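Local structure of MucR Phosphodiesterase (Pseudomonas aeruginosa, 5M1T) at residues 46-51 with 64-69; 123-128 with 153-158. The protein belongs to the EAL-domain phosphodiesterase family and holds C2E and magnesium ions together in one pocket. All coordinates share one frame; numbering follows the deposited sequence.

Contact 1 (46-51 with 64-69); sequences LVLHYQ and VEALLR. With MG (magnesium ion), chain D; C2E (9,9'-[(2R,3R,3aS,5S,7aR,9R,10R,10aS,12S,14aR)-3,5,10,12-tetrahydroxy-5,12-dioxidooctahydro-2H,7H-difuro[3,2-d:3',2'-j][1,3,7,9,2,8]tetraoxadiphosphacyclododecine-2,9-diyl]bis(2-amino-1,9-dihydro-6H-purin-6-one)), chain C.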
ATOM      1  N   LEU A  46       3.652   8.321 -23.648  1.00 27.28           N
ATOM      2  CA  LEU A  46       4.330   8.569 -22.372  1.00 27.25           C
ATOM      3  C   LEU A  46       5.834   8.411 -22.482  1.00 27.09           C
ATOM      4  O   LEU A  46       6.333   7.405 -22.987  1.00 27.12           O
ATOM      5  CB  LEU A  46       3.771   7.697 -21.237  1.00 27.20           C
ATOM      6  CG  LEU A  46       2.316   7.917 -20.835  1.00 27.53           C
ATOM      7  CD1 LEU A  46       1.958   7.146 -19.557  1.00 27.78           C
ATOM      8  CD2 LEU A  46       1.997   9.390 -20.671  1.00 27.70           C
ATOM      9  N   VAL A  47       6.560   9.422 -21.989  1.00 26.71           N
ATOM     10  CA  VAL A  47       8.022   9.444 -22.052  1.00 26.33           C
ATOM     11  C   VAL A  47       8.622   9.878 -20.723  1.00 25.59           C
ATOM     12  O   VAL A  47       7.985  10.612 -19.965  1.00 25.76           O
ATOM     13  CB  VAL A  47       8.506  10.409 -23.156  1.00 27.51           C
ATOM     14  CG1 VAL A  47       7.993   9.962 -24.501  1.00 28.89           C
ATOM     15  CG2 VAL A  47       8.051  11.840 -22.888  1.00 27.68           C
ATOM     16  N   LEU A  48       9.848   9.457 -20.434  1.00 25.18           N
ATOM     17  CA  LEU A  48      10.555   9.959 -19.258  1.00 25.07           C
ATOM     18  C   LEU A  48      11.510  11.072 -19.603  1.00 25.70           C
ATOM     19  O   LEU A  48      12.296  10.971 -20.553  1.00 24.97           O
ATOM     20  CB  LEU A  48      11.341   8.866 -18.560  1.00 24.33           C
ATOM     21  CG  LEU A  48      10.552   7.858 -17.774  1.00 23.74           C
ATOM     22  CD1 LEU A  48      11.517   6.935 -17.035  1.00 23.05           C
ATOM     23  CD2 LEU A  48       9.648   8.559 -16.781  1.00 23.60           C
ATOM     24  N   HIS A  49      11.440  12.138 -18.809  1.00 25.73           N
ATOM     25  CA  HIS A  49      12.505  13.124 -18.790  1.00 25.46           C
ATOM     26  C   HIS A  49      13.285  12.925 -17.494  1.00 25.02           C
ATOM     27  O   HIS A  49      12.789  12.339 -16.530  1.00 25.53           O
ATOM     28  CB  HIS A  49      11.929  14.519 -18.909  1.00 25.62           C
ATOM     29  CG  HIS A  49      11.437  14.835 -20.288  1.00 26.31           C
ATOM     30  ND1 HIS A  49      11.208  16.121 -20.731  1.00 26.67           N
ATOM     31  CD2 HIS A  49      11.149  14.023 -21.333  1.00 26.62           C
ATOM     32  CE1 HIS A  49      10.765  16.086 -21.974  1.00 26.88           C
ATOM     33  NE2 HIS A  49      10.729  14.824 -22.366  1.00 27.62           N
ATOM     34  N   TYR A  50      14.526  13.373 -17.498  1.00 24.31           N
ATOM     35  CA  TYR A  50      15.437  13.127 -16.423  1.00 23.96           C
ATOM     36  C   TYR A  50      16.017  14.458 -16.021  1.00 23.97           C
ATOM     37  O   TYR A  50      16.448  15.230 -16.883  1.00 24.95           O
ATOM     38  CB  TYR A  50      16.542  12.165 -16.881  1.00 24.78           C
ATOM     39  CG  TYR A  50      15.992  10.838 -17.361  1.00 24.22           C
ATOM     40  CD1 TYR A  50      15.695   9.838 -16.478  1.00 24.18           C
ATOM     41  CD2 TYR A  50      15.754  10.612 -18.692  1.00 24.60           C
ATOM     42  CE1 TYR A  50      15.154   8.631 -16.899  1.00 24.14           C
ATOM     43  CE2 TYR A  50      15.210   9.409 -19.133  1.00 24.73           C
ATOM     44  CZ  TYR A  50      14.909   8.422 -18.238  1.00 24.12           C
ATOM     45  OH  TYR A  50      14.399   7.226 -18.693  1.00 23.74           O
ATOM     46  N   GLN A  51      15.987  14.761 -14.723  1.00 23.29           N
ATOM     47  CA  GLN A  51      16.626  15.974 -14.215  1.00 23.53           C
ATOM     48  C   GLN A  51      17.883  15.671 -13.379  1.00 23.00           C
ATOM     49  O   GLN A  51      17.838  14.898 -12.429  1.00 22.41           O
ATOM     50  CB  GLN A  51      15.659  16.808 -13.407  1.00 23.30           C
ATOM     51  CG  GLN A  51      16.215  18.219 -13.249  1.00 23.92           C
ATOM     52  CD  GLN A  51      15.387  19.094 -12.362  1.00 23.69           C
ATOM     53  OE1 GLN A  51      14.612  18.601 -11.536  1.00 22.92           O
ATOM     54  NE2 GLN A  51      15.529  20.412 -12.546  1.00 24.22           N
ATOM     55  N   VAL A  64      20.050  11.254 -11.638  1.00 24.71           N
ATOM     56  CA  VAL A  64      18.911  11.983 -12.128  1.00 24.43           C
ATOM     57  C   VAL A  64      17.631  11.601 -11.391  1.00 23.74           C
ATOM     58  O   VAL A  64      17.553  10.529 -10.800  1.00 23.43           O
ATOM     59  CB  VAL A  64      18.683  11.753 -13.646  1.00 25.13           C
ATOM     60  CG1 VAL A  64      19.867  12.273 -14.439  1.00 25.83           C
ATOM     61  CG2 VAL A  64      18.439  10.291 -13.972  1.00 24.79           C
ATOM     62  N   GLU A  65      16.633  12.478 -11.443  1.00 22.39           N
ATOM     63  CA  GLU A  65      15.278  12.100 -11.099  1.00 22.01           C
ATOM     64  C   GLU A  65      14.489  11.846 -12.391  1.00 21.73           C
ATOM     65  O   GLU A  65      14.479  12.687 -13.277  1.00 21.74           O
ATOM     66  CB  GLU A  65      14.590  13.197 -10.265  1.00 21.58           C
ATOM     67  CG  GLU A  65      13.193  12.815  -9.838  1.00 21.55           C
ATOM     68  CD  GLU A  65      12.509  13.840  -8.911  1.00 21.16           C
ATOM     69  OE1 GLU A  65      13.110  14.902  -8.616  1.00 21.18           O
ATOM     70  OE2 GLU A  65      11.371  13.565  -8.476  1.00 19.76           O
ATOM     71  N   ALA A  66      13.827  10.705 -12.478  1.00 21.04           N
ATOM     72  CA  ALA A  66      12.938  10.421 -13.578  1.00 21.51           C
ATOM     73  C   ALA A  66      11.619  11.141 -13.378  1.00 21.36           C
ATOM     74  O   ALA A  66      11.030  11.062 -12.295  1.00 21.32           O
ATOM     75  CB  ALA A  66      12.683   8.900 -13.690  1.00 21.35           C
ATOM     76  N   LEU A  67      11.168  11.824 -14.424  1.00 21.32           N
ATOM     77  CA  LEU A  67       9.974  12.646 -14.396  1.00 21.79           C
ATOM     78  C   LEU A  67       9.087  12.376 -15.646  1.00 22.14           C
ATOM     79  O   LEU A  67       9.507  12.528 -16.798  1.00 21.37           O
ATOM     80  CB  LEU A  67      10.366  14.134 -14.334  1.00 22.20           C
ATOM     81  CG  LEU A  67      11.029  14.613 -13.038  1.00 22.50           C
ATOM     82  CD1 LEU A  67      11.616  16.035 -13.165  1.00 23.05           C
ATOM     83  CD2 LEU A  67      10.032  14.540 -11.877  1.00 22.56           C
ATOM     84  N   LEU A  68       7.849  11.980 -15.396  1.00 22.52           N
ATOM     85  CA  LEU A  68       6.973  11.543 -16.446  1.00 22.56           C
ATOM     86  C   LEU A  68       6.441  12.740 -17.224  1.00 23.26           C
ATOM     87  O   LEU A  68       6.120  13.787 -16.642  1.00 22.70           O
ATOM     88  CB  LEU A  68       5.824  10.737 -15.845  1.00 22.68           C
ATOM     89  CG  LEU A  68       4.828  10.035 -16.792  1.00 23.21           C
ATOM     90  CD1 LEU A  68       5.523   8.967 -17.597  1.00 23.37           C
ATOM     91  CD2 LEU A  68       3.664   9.446 -15.993  1.00 23.25           C
ATOM     92  N   ARG A  69       6.375  12.589 -18.545  1.00 23.86           N
ATOM     93  CA  ARG A  69       5.745  13.571 -19.415  1.00 24.79           C
ATOM     94  C   ARG A  69       4.768  12.861 -20.376  1.00 25.70           C
ATOM     95  O   ARG A  69       4.907  11.660 -20.669  1.00 25.27           O
ATOM     96  CB  ARG A  69       6.800  14.305 -20.198  1.00 25.10           C
ATOM     97  CG  ARG A  69       7.809  15.054 -19.326  1.00 25.87           C
ATOM     98  CD  ARG A  69       7.281  16.434 -18.959  1.00 26.07           C
ATOM     99  NE  ARG A  69       8.160  17.170 -18.039  1.00 26.91           N
ATOM    100  CZ  ARG A  69       8.258  16.979 -16.719  1.00 26.46           C
ATOM    101  NH1 ARG A  69       7.573  16.037 -16.108  1.00 26.51           N
ATOM    102  NH2 ARG A  69       9.070  17.733 -16.002  1.00 26.63           N
TER
HETATM  103 MG    MG D 702      10.401  13.553  -6.506  1.00 13.87          MG
HETATM  104  P1  C2E C 701       8.486  16.134  -7.583  1.00 22.24           P
HETATM  105  O2P C2E C 701       8.802  14.727  -7.157  1.00 20.84           O
HETATM  106  O1P C2E C 701       8.663  17.189  -6.511  1.00 23.32           O
HETATM  107  O5' C2E C 701       9.418  16.466  -8.835  1.00 22.29           O
HETATM  108  C5' C2E C 701      10.064  17.715  -8.947  1.00 23.46           C
HETATM  109  C4' C2E C 701       9.224  18.693  -9.737  1.00 24.20           C
HETATM  110  O4' C2E C 701       9.843  19.991  -9.649  1.00 24.39           O
HETATM  111  C3' C2E C 701       9.165  18.350 -11.215  1.00 24.54           C
HETATM  112  O3' C2E C 701       7.905  18.774 -11.733  1.00 24.24           O
HETATM  113  C2' C2E C 701      10.257  19.195 -11.833  1.00 24.90           C
HETATM  114  O2' C2E C 701      10.034  19.487 -13.213  1.00 24.85           O
HETATM  115  C1' C2E C 701      10.123  20.445 -10.974  1.00 25.52           C
HETATM  116  N9  C2E C 701      11.326  21.276 -10.940  1.00 26.89           N
HETATM  117  C8  C2E C 701      12.598  20.858 -10.838  1.00 28.42           C
HETATM  118  N7  C2E C 701      13.436  21.918 -10.826  1.00 28.63           N
HETATM  119  C5  C2E C 701      12.688  23.027 -10.906  1.00 27.16           C
HETATM  120  C6  C2E C 701      12.942  24.471 -10.938  1.00 27.17           C
HETATM  121  O6  C2E C 701      14.115  24.902 -10.865  1.00 26.62           O
HETATM  122  N1  C2E C 701      11.877  25.283 -11.035  1.00 27.66           N
HETATM  123  C2  C2E C 701      10.610  24.816 -11.110  1.00 27.78           C
HETATM  124  N2  C2E C 701       9.577  25.682 -11.213  1.00 28.62           N
HETATM  125  N3  C2E C 701      10.309  23.505 -11.075  1.00 27.41           N
HETATM  126  C4  C2E C 701      11.297  22.594 -10.985  1.00 27.29           C
HETATM  127  P11 C2E C 701       7.036  17.800 -12.672  1.00 24.35           P
HETATM  128  O21 C2E C 701       7.975  17.108 -13.647  1.00 25.26           O
HETATM  129  O11 C2E C 701       6.032  18.619 -13.411  1.00 23.75           O
HETATM  130  O5A C2E C 701       6.361  16.711 -11.717  1.00 23.76           O
HETATM  131  C5A C2E C 701       5.476  17.159 -10.686  1.00 23.16           C
HETATM  132  C4A C2E C 701       5.209  16.028  -9.717  1.00 22.66           C
HETATM  133  O4A C2E C 701       4.650  14.907 -10.393  1.00 22.85           O
HETATM  134  C3A C2E C 701       6.467  15.474  -9.101  1.00 22.98           C
HETATM  135  O3A C2E C 701       6.942  16.265  -8.026  1.00 23.46           O
HETATM  136  C2A C2E C 701       6.038  14.097  -8.663  1.00 22.75           C
HETATM  137  O2A C2E C 701       5.318  14.139  -7.440  1.00 23.97           O
HETATM  138  C1A C2E C 701       5.074  13.698  -9.752  1.00 22.88           C
HETATM  139  N91 C2E C 701       5.736  12.773 -10.716  1.00 23.00           N
HETATM  140  C81 C2E C 701       6.509  13.069 -11.781  1.00 22.66           C
HETATM  141  N71 C2E C 701       6.894  11.936 -12.427  1.00 22.34           N
HETATM  142  C51 C2E C 701       6.352  10.905 -11.755  1.00 22.03           C
HETATM  143  C61 C2E C 701       6.352   9.437 -11.873  1.00 22.16           C
HETATM  144  O61 C2E C 701       6.993   8.877 -12.789  1.00 22.02           O
HETATM  145  N11 C2E C 701       5.659   8.732 -10.962  1.00 22.23           N
HETATM  146  C21 C2E C 701       4.982   9.333  -9.958  1.00 22.82           C
HETATM  147  N21 C2E C 701       4.305   8.579  -9.075  1.00 24.19           N
HETATM  148  N31 C2E C 701       4.936  10.671  -9.782  1.00 22.31           N
HETATM  149  C41 C2E C 701       5.603  11.468 -10.636  1.00 22.18           C
HETATM  150  O   HOH W   1      11.573  15.373  -6.566  1.00 24.74           O
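The beta hairpin that opens the EAL-domain barrel pairs His49 with Leu67, and one of its faces, carrying Gln51, Glu65, Leu67 and Arg69, lines the C2E pocket. Six backbone hydrogen bonds join 46-51 to 64-69 in antiparallel register, two at each of the pairs Val47-Arg69, His49-Leu67 and Gln51-Glu65; Leu67 N to His49 O is 2.7 Å.

Arg69 lays its CG methylene over the middle of the His49 imidazole, 3.8 Å from the ring centroid, in a CH-pi contact. The chain then bends at chi2 (-85°) and carries the guanidinium back over the strand. There NH1 and NH2 each donate to C2E O21 at 2.7 Å, near the guanidinium plane, while NH1 also bonds to Leu68 O at 2.7 Å. Leu68 itself offers its backbone N to C2E N71 (3.1 Å, N-H...N 177°), and Leu67 sets its methyl groups against the ribose and phosphate of C2E.

Glu65 stands out from the pocket face fully extended, CG anti to the backbone N (chi1 -178°), which carries OE2 to the magnesium, 2.2 Å away. Its OE1 is held by Lys207 and Gln263; Gln263 also bonds to Gln51 OE1. On the other face, largely hydrophobic side chains suit the buried layer beneath helix 93-113: Tyr50 CD1 rests 3.7 Å from Val64 CG2, and small Ala66 meets both Leu48 and Tyr50.

The arginine would favour the phosphate at O21, while partners at both Glu65 oxygens fix the rotation of the carboxylate that binds the magnesium.

Contact 2 (123-128 with 153-158); sequences VNLSAL and LILEVT. With MG (magnesium ion), chain D; C2E (9,9'-[(2R,3R,3aS,5S,7aR,9R,10R,10aS,12S,14aR)-3,5,10,12-tetrahydroxy-5,12-dioxidooctahydro-2H,7H-difuro[3,2-d:3',2'-j][1,3,7,9,2,8]tetraoxadiphosphacyclododecine-2,9-diyl]bis(2-amino-1,9-dihydro-6H-purin-6-one)), chain C.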
ATOM      1  N   VAL A 123      13.094   7.383  -8.770  1.00 21.03           N
ATOM      2  CA  VAL A 123      11.740   7.213  -9.323  1.00 20.97           C
ATOM      3  C   VAL A 123      10.703   7.568  -8.255  1.00 20.55           C
ATOM      4  O   VAL A 123      10.812   7.145  -7.107  1.00 21.21           O
ATOM      5  CB  VAL A 123      11.505   5.757  -9.786  1.00 21.49           C
ATOM      6  CG1 VAL A 123      10.039   5.519 -10.155  1.00 21.56           C
ATOM      7  CG2 VAL A 123      12.433   5.430 -10.954  1.00 21.52           C
ATOM      8  N   ASN A 124       9.705   8.333  -8.624  1.00 19.89           N
ATOM      9  CA  ASN A 124       8.691   8.738  -7.665  1.00 20.17           C
ATOM     10  C   ASN A 124       7.641   7.679  -7.429  1.00 21.21           C
ATOM     11  O   ASN A 124       7.211   7.012  -8.381  1.00 21.61           O
ATOM     12  CB  ASN A 124       8.022  10.008  -8.150  1.00 19.72           C
ATOM     13  CG  ASN A 124       8.957  11.203  -8.076  1.00 19.21           C
ATOM     14  OD1 ASN A 124       9.268  11.682  -6.988  1.00 19.62           O
ATOM     15  ND2 ASN A 124       9.438  11.656  -9.208  1.00 18.63           N
ATOM     16  N   LEU A 125       7.199   7.552  -6.162  1.00 21.74           N
ATOM     17  CA  LEU A 125       6.061   6.685  -5.810  1.00 21.58           C
ATOM     18  C   LEU A 125       4.916   7.490  -5.185  1.00 22.20           C
ATOM     19  O   LEU A 125       5.088   8.172  -4.193  1.00 21.59           O
ATOM     20  CB  LEU A 125       6.498   5.589  -4.843  1.00 21.42           C
ATOM     21  CG  LEU A 125       7.638   4.651  -5.299  1.00 21.49           C
ATOM     22  CD1 LEU A 125       8.017   3.667  -4.219  1.00 21.78           C
ATOM     23  CD2 LEU A 125       7.213   3.877  -6.517  1.00 21.71           C
ATOM     24  N   SER A 126       3.740   7.397  -5.798  1.00 23.20           N
ATOM     25  CA  SER A 126       2.514   7.967  -5.250  1.00 23.83           C
ATOM     26  C   SER A 126       2.122   7.178  -4.004  1.00 24.83           C
ATOM     27  O   SER A 126       2.701   6.128  -3.713  1.00 25.35           O
ATOM     28  CB  SER A 126       1.382   7.878  -6.254  1.00 23.10           C
ATOM     29  OG  SER A 126       0.932   6.538  -6.310  1.00 23.11           O
ATOM     30  N   ALA A 127       1.124   7.690  -3.289  1.00 25.10           N
ATOM     31  CA  ALA A 127       0.611   7.023  -2.107  1.00 25.47           C
ATOM     32  C   ALA A 127       0.046   5.625  -2.435  1.00 25.62           C
ATOM     33  O   ALA A 127       0.222   4.677  -1.677  1.00 25.59           O
ATOM     34  CB  ALA A 127      -0.449   7.903  -1.453  1.00 25.46           C
ATOM     35  N   LEU A 128      -0.620   5.487  -3.566  1.00 25.99           N
ATOM     36  CA  LEU A 128      -1.197   4.199  -3.941  1.00 26.52           C
ATOM     37  C   LEU A 128      -0.081   3.202  -4.329  1.00 26.02           C
ATOM     38  O   LEU A 128      -0.115   2.040  -3.952  1.00 26.22           O
ATOM     39  CB  LEU A 128      -2.204   4.380  -5.088  1.00 27.35           C
ATOM     40  CG  LEU A 128      -3.094   3.188  -5.472  1.00 28.67           C
ATOM     41  CD1 LEU A 128      -4.262   3.683  -6.291  1.00 29.27           C
ATOM     42  CD2 LEU A 128      -2.404   2.139  -6.315  1.00 29.29           C
ATOM     43  N   LEU A 153      19.292   2.533  -7.881  1.00 23.41           N
ATOM     44  CA  LEU A 153      17.915   2.960  -7.915  1.00 22.94           C
ATOM     45  C   LEU A 153      17.555   3.664  -6.604  1.00 22.80           C
ATOM     46  O   LEU A 153      17.878   3.183  -5.521  1.00 23.14           O
ATOM     47  CB  LEU A 153      17.004   1.770  -8.105  1.00 22.59           C
ATOM     48  CG  LEU A 153      15.505   2.071  -8.019  1.00 22.45           C
ATOM     49  CD1 LEU A 153      15.022   2.907  -9.198  1.00 22.17           C
ATOM     50  CD2 LEU A 153      14.742   0.768  -7.954  1.00 22.56           C
ATOM     51  N   ILE A 154      16.872   4.794  -6.712  1.00 22.22           N
ATOM     52  CA  ILE A 154      16.408   5.537  -5.551  1.00 22.30           C
ATOM     53  C   ILE A 154      14.903   5.628  -5.682  1.00 22.14           C
ATOM     54  O   ILE A 154      14.381   5.907  -6.781  1.00 23.30           O
ATOM     55  CB  ILE A 154      17.020   6.966  -5.500  1.00 22.34           C
ATOM     56  CG1 ILE A 154      18.476   6.904  -5.060  1.00 22.91           C
ATOM     57  CG2 ILE A 154      16.225   7.891  -4.572  1.00 22.48           C
ATOM     58  CD1 ILE A 154      19.249   8.208  -5.251  1.00 23.03           C
ATOM     59  N   LEU A 155      14.187   5.355  -4.598  1.00 21.86           N
ATOM     60  CA  LEU A 155      12.760   5.483  -4.607  1.00 21.56           C
ATOM     61  C   LEU A 155      12.371   6.651  -3.689  1.00 22.41           C
ATOM     62  O   LEU A 155      12.808   6.718  -2.511  1.00 22.10           O
ATOM     63  CB  LEU A 155      12.120   4.186  -4.185  1.00 21.29           C
ATOM     64  CG  LEU A 155      12.287   3.043  -5.191  1.00 21.15           C
ATOM     65  CD1 LEU A 155      11.860   1.736  -4.572  1.00 21.41           C
ATOM     66  CD2 LEU A 155      11.503   3.248  -6.486  1.00 20.84           C
ATOM     67  N   GLU A 156      11.577   7.576  -4.249  1.00 22.50           N
ATOM     68  CA  GLU A 156      11.118   8.762  -3.527  1.00 23.29           C
ATOM     69  C   GLU A 156       9.639   8.656  -3.069  1.00 23.18           C
ATOM     70  O   GLU A 156       8.742   8.523  -3.886  1.00 22.76           O
ATOM     71  CB  GLU A 156      11.297  10.005  -4.409  1.00 24.19           C
ATOM     72  CG  GLU A 156      12.741  10.280  -4.845  1.00 25.38           C
ATOM     73  CD  GLU A 156      12.943  11.633  -5.531  1.00 25.89           C
ATOM     74  OE1 GLU A 156      11.962  12.425  -5.624  1.00 25.74           O
ATOM     75  OE2 GLU A 156      14.102  11.898  -5.972  1.00 26.39           O
ATOM     76  N   VAL A 157       9.419   8.720  -1.767  1.00 22.80           N
ATOM     77  CA  VAL A 157       8.092   8.725  -1.185  1.00 23.53           C
ATOM     78  C   VAL A 157       7.970  10.048  -0.430  1.00 22.80           C
ATOM     79  O   VAL A 157       8.941  10.529   0.198  1.00 22.16           O
ATOM     80  CB  VAL A 157       7.912   7.539  -0.208  1.00 24.80           C
ATOM     81  CG1 VAL A 157       6.490   7.459   0.300  1.00 25.36           C
ATOM     82  CG2 VAL A 157       8.221   6.230  -0.912  1.00 26.08           C
ATOM     83  N   THR A 158       6.820  10.688  -0.518  1.00 22.30           N
ATOM     84  CA  THR A 158       6.710  12.013   0.086  1.00 22.53           C
ATOM     85  C   THR A 158       6.663  11.879   1.613  1.00 23.00           C
ATOM     86  O   THR A 158       6.331  10.810   2.156  1.00 23.69           O
ATOM     87  CB  THR A 158       5.472  12.823  -0.406  1.00 22.41           C
ATOM     88  OG1 THR A 158       4.257  12.127  -0.060  1.00 22.05           O
ATOM     89  CG2 THR A 158       5.555  13.117  -1.936  1.00 21.84           C
TER
HETATM   90 MG    MG D 702      10.401  13.553  -6.506  1.00 13.87          MG
HETATM   91  P1  C2E C 701       8.486  16.134  -7.583  1.00 22.24           P
HETATM   92  O2P C2E C 701       8.802  14.727  -7.157  1.00 20.84           O
HETATM   93  O1P C2E C 701       8.663  17.189  -6.511  1.00 23.32           O
HETATM   94  O5' C2E C 701       9.418  16.466  -8.835  1.00 22.29           O
HETATM   95  C5' C2E C 701      10.064  17.715  -8.947  1.00 23.46           C
HETATM   96  C4' C2E C 701       9.224  18.693  -9.737  1.00 24.20           C
HETATM   97  O4' C2E C 701       9.843  19.991  -9.649  1.00 24.39           O
HETATM   98  C3' C2E C 701       9.165  18.350 -11.215  1.00 24.54           C
HETATM   99  O3' C2E C 701       7.905  18.774 -11.733  1.00 24.24           O
HETATM  100  C2' C2E C 701      10.257  19.195 -11.833  1.00 24.90           C
HETATM  101  O2' C2E C 701      10.034  19.487 -13.213  1.00 24.85           O
HETATM  102  C1' C2E C 701      10.123  20.445 -10.974  1.00 25.52           C
HETATM  103  N9  C2E C 701      11.326  21.276 -10.940  1.00 26.89           N
HETATM  104  C8  C2E C 701      12.598  20.858 -10.838  1.00 28.42           C
HETATM  105  N7  C2E C 701      13.436  21.918 -10.826  1.00 28.63           N
HETATM  106  C5  C2E C 701      12.688  23.027 -10.906  1.00 27.16           C
HETATM  107  C6  C2E C 701      12.942  24.471 -10.938  1.00 27.17           C
HETATM  108  O6  C2E C 701      14.115  24.902 -10.865  1.00 26.62           O
HETATM  109  N1  C2E C 701      11.877  25.283 -11.035  1.00 27.66           N
HETATM  110  C2  C2E C 701      10.610  24.816 -11.110  1.00 27.78           C
HETATM  111  N2  C2E C 701       9.577  25.682 -11.213  1.00 28.62           N
HETATM  112  N3  C2E C 701      10.309  23.505 -11.075  1.00 27.41           N
HETATM  113  C4  C2E C 701      11.297  22.594 -10.985  1.00 27.29           C
HETATM  114  P11 C2E C 701       7.036  17.800 -12.672  1.00 24.35           P
HETATM  115  O21 C2E C 701       7.975  17.108 -13.647  1.00 25.26           O
HETATM  116  O11 C2E C 701       6.032  18.619 -13.411  1.00 23.75           O
HETATM  117  O5A C2E C 701       6.361  16.711 -11.717  1.00 23.76           O
HETATM  118  C5A C2E C 701       5.476  17.159 -10.686  1.00 23.16           C
HETATM  119  C4A C2E C 701       5.209  16.028  -9.717  1.00 22.66           C
HETATM  120  O4A C2E C 701       4.650  14.907 -10.393  1.00 22.85           O
HETATM  121  C3A C2E C 701       6.467  15.474  -9.101  1.00 22.98           C
HETATM  122  O3A C2E C 701       6.942  16.265  -8.026  1.00 23.46           O
HETATM  123  C2A C2E C 701       6.038  14.097  -8.663  1.00 22.75           C
HETATM  124  O2A C2E C 701       5.318  14.139  -7.440  1.00 23.97           O
HETATM  125  C1A C2E C 701       5.074  13.698  -9.752  1.00 22.88           C
HETATM  126  N91 C2E C 701       5.736  12.773 -10.716  1.00 23.00           N
HETATM  127  C81 C2E C 701       6.509  13.069 -11.781  1.00 22.66           C
HETATM  128  N71 C2E C 701       6.894  11.936 -12.427  1.00 22.34           N
HETATM  129  C51 C2E C 701       6.352  10.905 -11.755  1.00 22.03           C
HETATM  130  C61 C2E C 701       6.352   9.437 -11.873  1.00 22.16           C
HETATM  131  O61 C2E C 701       6.993   8.877 -12.789  1.00 22.02           O
HETATM  132  N11 C2E C 701       5.659   8.732 -10.962  1.00 22.23           N
HETATM  133  C21 C2E C 701       4.982   9.333  -9.958  1.00 22.82           C
HETATM  134  N21 C2E C 701       4.305   8.579  -9.075  1.00 24.19           N
HETATM  135  N31 C2E C 701       4.936  10.671  -9.782  1.00 22.31           N
HETATM  136  C41 C2E C 701       5.603  11.468 -10.636  1.00 22.18           C
HETATM  137  O   HOH W   2       7.490  10.903  -4.570  1.00 29.44           O
HETATM  138  O   HOH W   3       4.363   9.669  -2.106  1.00 21.68           O
HETATM  139  O   HOH W   1      11.573  15.373  -6.566  1.00 24.74           O
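Asn124 and Glu156, neighbours on two parallel strands of the EAL-domain barrel, share one magnesium ion. Asn124 OD1 binds it at 2.2 Å and Glu156 OE1 at 2.1 Å, and the two oxygens approach to 3.1 Å because the metal draws both in. An amide and a carboxylate suit this place, since each offers an oxygen to the metal. Asn124 sets CG beside its backbone N (chi1 -70°), and the amide is turned with OD1 on the metal beside Glu156 and ND2 on the side of strand 61-72, whereas Glu156 runs straight out beyond CG. Glu65, Asp186, C2E O2P and a water complete the six ligands, and Glu156 OE2 is kept by a salt bridge to Lys207.

Backbone hydrogen bonds set the parallel register. Val123 N donates to Ile154 O, Glu156 N to Val123 O in an almost straight bond (3.0 Å, 177°), and Leu125 N to Glu156 O. Beyond Leu125 the chains part, and a water bridges them, donating to Leu125 O (2.7 Å) and accepting from Thr158 N.

Apolar contacts fill the opposite face. Val123 CG2 meets Leu153 CD1 at 4.0 Å, its CB lies near Leu155 CD2, and Leu125 CD1 touches Leu155 CB at 4.1 Å and Val157 CG2 at 4.2 Å. Branched aliphatic side chains suit this layer, where no polar partner is needed.

Each strand gives way to a helix. Ser126, the N-cap of helix 127-131, caps a backbone N of that helix with its side chain, and its OG is hydrogen-bonded to Glu88, while Thr158 is the N-cap of helix 159-164. Outside the barrel, Val123 packs on helix 93-113 and Leu155 on helix 135-145, and strand 182-188 pairs with the far edge of 153-158.

In the fold
Contact 1 and contact 2 lie in series along the chain, their centres about 13 Å apart, inside one EAL domain and on one sheet. Strands 46-55, 61-72, 120-124 and 153-158 stand side by side in that order, and strand 61-72, antiparallel to the first, runs parallel to 120-124. The two contacts meet at the metal. Glu65 OE2 lies 2.8 Å from Asn124 ND2, probably a hydrogen bond. Glu65 OE2 and Glu156 OE1, 3.1 Å apart, are instead like charges brought close, which the shared magnesium would offset. C2E touches both contacts, so hairpin and parallel strands together build one metal and ligand site from separate parts of the sequence.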